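Local coordinates for protein K5 lyase (Enterobacteria phage k1-5, PDB 2X3H) that cleaves the glycosaminoglycan capsule of K5 Escherichia coli by lyase chemistry, probably as a trimeric phage tail spike that opens the way to the host, at residues A187-D191 with A192-G196. Residues are numbered along the deposited sequence; the frame is centred on the assembly and turned at random.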
ATOM      1  N   ALA A 187       5.452  13.199 -23.957  1.00  6.80           N
ATOM      2  CA  ALA A 187       5.987  14.482 -23.512  1.00  7.05           C
ATOM      3  C   ALA A 187       7.494  14.355 -23.367  1.00  8.06           C
ATOM      4  O   ALA A 187       7.987  13.362 -22.819  1.00  8.52           O
ATOM      5  CB  ALA A 187       5.350  14.894 -22.188  1.00  7.43           C
ATOM      6  N   TYR A 188       8.243  15.342 -23.863  1.00  7.71           N
ATOM      7  CA  TYR A 188       9.704  15.282 -23.784  1.00  9.21           C
ATOM      8  C   TYR A 188      10.316  16.677 -23.658  1.00  9.39           C
ATOM      9  O   TYR A 188       9.643  17.669 -23.868  1.00  8.75           O
ATOM     10  CB  TYR A 188      10.295  14.528 -24.987  1.00 11.15           C
ATOM     11  CG  TYR A 188       9.886  15.062 -26.351  1.00 11.98           C
ATOM     12  CD1 TYR A 188       8.774  14.553 -27.016  1.00 12.62           C
ATOM     13  CD2 TYR A 188      10.620  16.069 -26.981  1.00 13.68           C
ATOM     14  CE1 TYR A 188       8.389  15.032 -28.265  1.00 13.26           C
ATOM     15  CE2 TYR A 188      10.246  16.552 -28.239  1.00 13.49           C
ATOM     16  CZ  TYR A 188       9.132  16.023 -28.875  1.00 13.75           C
ATOM     17  OH  TYR A 188       8.755  16.498 -30.127  1.00 14.79           O
ATOM     18  N   PRO A 189      11.601  16.750 -23.276  1.00  9.46           N
ATOM     19  CA  PRO A 189      12.229  18.071 -23.117  1.00 10.75           C
ATOM     20  C   PRO A 189      12.444  18.752 -24.458  1.00 11.90           C
ATOM     21  O   PRO A 189      12.801  18.089 -25.415  1.00 12.82           O
ATOM     22  CB  PRO A 189      13.593  17.744 -22.487  1.00 10.26           C
ATOM     23  CG  PRO A 189      13.501  16.318 -22.016  1.00 10.13           C
ATOM     24  CD  PRO A 189      12.512  15.648 -22.933  1.00  9.66           C
ATOM     25  N   ASN A 190      12.236  20.064 -24.512  1.00 13.77           N
ATOM     26  CA  ASN A 190      12.425  20.811 -25.757  1.00 15.37           C
ATOM     27  C   ASN A 190      12.935  22.235 -25.521  1.00 16.38           C
ATOM     28  O   ASN A 190      12.300  23.207 -25.943  1.00 17.23           O
ATOM     29  CB  ASN A 190      11.120  20.814 -26.565  1.00 16.00           C
ATOM     30  CG  ASN A 190      11.293  21.365 -27.971  1.00 17.12           C
ATOM     31  OD1 ASN A 190      12.364  21.256 -28.568  1.00 18.56           O
ATOM     32  ND2 ASN A 190      10.220  21.932 -28.518  1.00 16.80           N
ATOM     33  N   ASP A 191      14.067  22.351 -24.827  1.00 18.51           N
ATOM     34  CA  ASP A 191      14.690  21.184 -24.192  1.00 19.73           C
ATOM     35  C   ASP A 191      14.832  21.244 -22.669  1.00 18.61           C
ATOM     36  O   ASP A 191      15.745  20.639 -22.098  1.00 19.28           O
ATOM     37  CB  ASP A 191      16.003  20.709 -24.880  1.00 23.14           C
ATOM     38  CG  ASP A 191      16.205  21.357 -26.248  1.00 24.54           C
ATOM     39  OD1 ASP A 191      16.546  22.558 -26.308  1.00 26.07           O
ATOM     40  OD2 ASP A 191      16.045  20.647 -27.266  1.00 26.18           O
ATOM     41  N   ALA A 192      13.910  21.963 -22.024  1.00 17.23           N
ATOM     42  CA  ALA A 192      13.752  21.900 -20.575  1.00 15.63           C
ATOM     43  C   ALA A 192      12.773  20.772 -20.252  1.00 14.79           C
ATOM     44  O   ALA A 192      11.892  20.474 -21.060  1.00 14.78           O
ATOM     45  CB  ALA A 192      13.231  23.211 -20.041  1.00 15.76           C
ATOM     46  N   PRO A 193      12.937  20.131 -19.082  1.00 13.29           N
ATOM     47  CA  PRO A 193      12.044  19.043 -18.665  1.00 11.98           C
ATOM     48  C   PRO A 193      10.587  19.479 -18.665  1.00  9.96           C
ATOM     49  O   PRO A 193      10.277  20.587 -18.209  1.00 10.58           O
ATOM     50  CB  PRO A 193      12.488  18.757 -17.221  1.00 12.55           C
ATOM     51  CG  PRO A 193      13.904  19.199 -17.174  1.00 14.45           C
ATOM     52  CD  PRO A 193      14.000  20.384 -18.095  1.00 13.68           C
ATOM     53  N   PRO A 194       9.687  18.615 -19.169  1.00  8.03           N
ATOM     54  CA  PRO A 194       8.252  18.816 -18.929  1.00  7.66           C
ATOM     55  C   PRO A 194       8.014  18.848 -17.414  1.00  7.17           C
ATOM     56  O   PRO A 194       8.639  18.078 -16.694  1.00  7.37           O
ATOM     57  CB  PRO A 194       7.627  17.561 -19.561  1.00  8.21           C
ATOM     58  CG  PRO A 194       8.584  17.128 -20.589  1.00  9.09           C
ATOM     59  CD  PRO A 194       9.948  17.429 -19.997  1.00  8.41           C
ATOM     60  N   ASP A 195       7.134  19.731 -16.935  1.00  7.63           N
ATOM     61  CA  ASP A 195       7.023  19.985 -15.483  1.00  7.48           C
ATOM     62  C   ASP A 195       5.565  20.269 -15.149  1.00  7.15           C
ATOM     63  O   ASP A 195       4.936  21.118 -15.775  1.00  6.81           O
ATOM     64  CB  ASP A 195       7.910  21.194 -15.135  1.00  9.16           C
ATOM     65  CG  ASP A 195       8.116  21.417 -13.626  1.00 11.21           C
ATOM     66  OD1 ASP A 195       7.461  20.782 -12.774  1.00 10.74           O
ATOM     67  OD2 ASP A 195       8.963  22.283 -13.286  1.00 12.78           O
ATOM     68  N   GLY A 196       5.022  19.546 -14.174  1.00  5.53           N
ATOM     69  CA  GLY A 196       3.678  19.852 -13.707  1.00  4.79           C
ATOM     70  C   GLY A 196       2.544  19.348 -14.596  1.00  5.03           C
ATOM     71  O   GLY A 196       1.418  19.867 -14.545  1.00  4.98           O
TER
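The CG-CD edge of the Pro194 ring rests on one face of the Tyr188-Pro189 peptide. Its CG stands 3.5 Å from Tyr188 O and its CD 3.7 Å from Pro189 N. The CD2 edge of the tilted Tyr188 ring approaches the other face (chi1 55°), with CD2 3.4 Å from Tyr188 C. Beyond the margins of this peptide, Ala187 CB meets Pro194 CG at 4.2 Å on one side, and the Pro189 ring reaches Pro194 CD on the other. A cis peptide between Asn190 and Asp191 turns the chain sharply, bringing Ala192 O back to the CA and CB end of Pro189. That carbonyl takes a CA-H...O contact from Pro189 CA (3.2 Å) and a weak hydrogen bond from Asn190 N (3.5 Å, 145°), while Asn190 ND2 is bonded to Ala163 O. Pro193 and Pro194, both with polyproline-like backbone angles, keep the returning segment extended. In the loop, Asp195 OD1 forms a salt bridge to Lys234 NZ of the second subunit. Strand 186-188 pairs in parallel with 160-163 and 218-221, as successive coils of a beta-helix do, and the turn carries the chain to strand 198-206 on the next face.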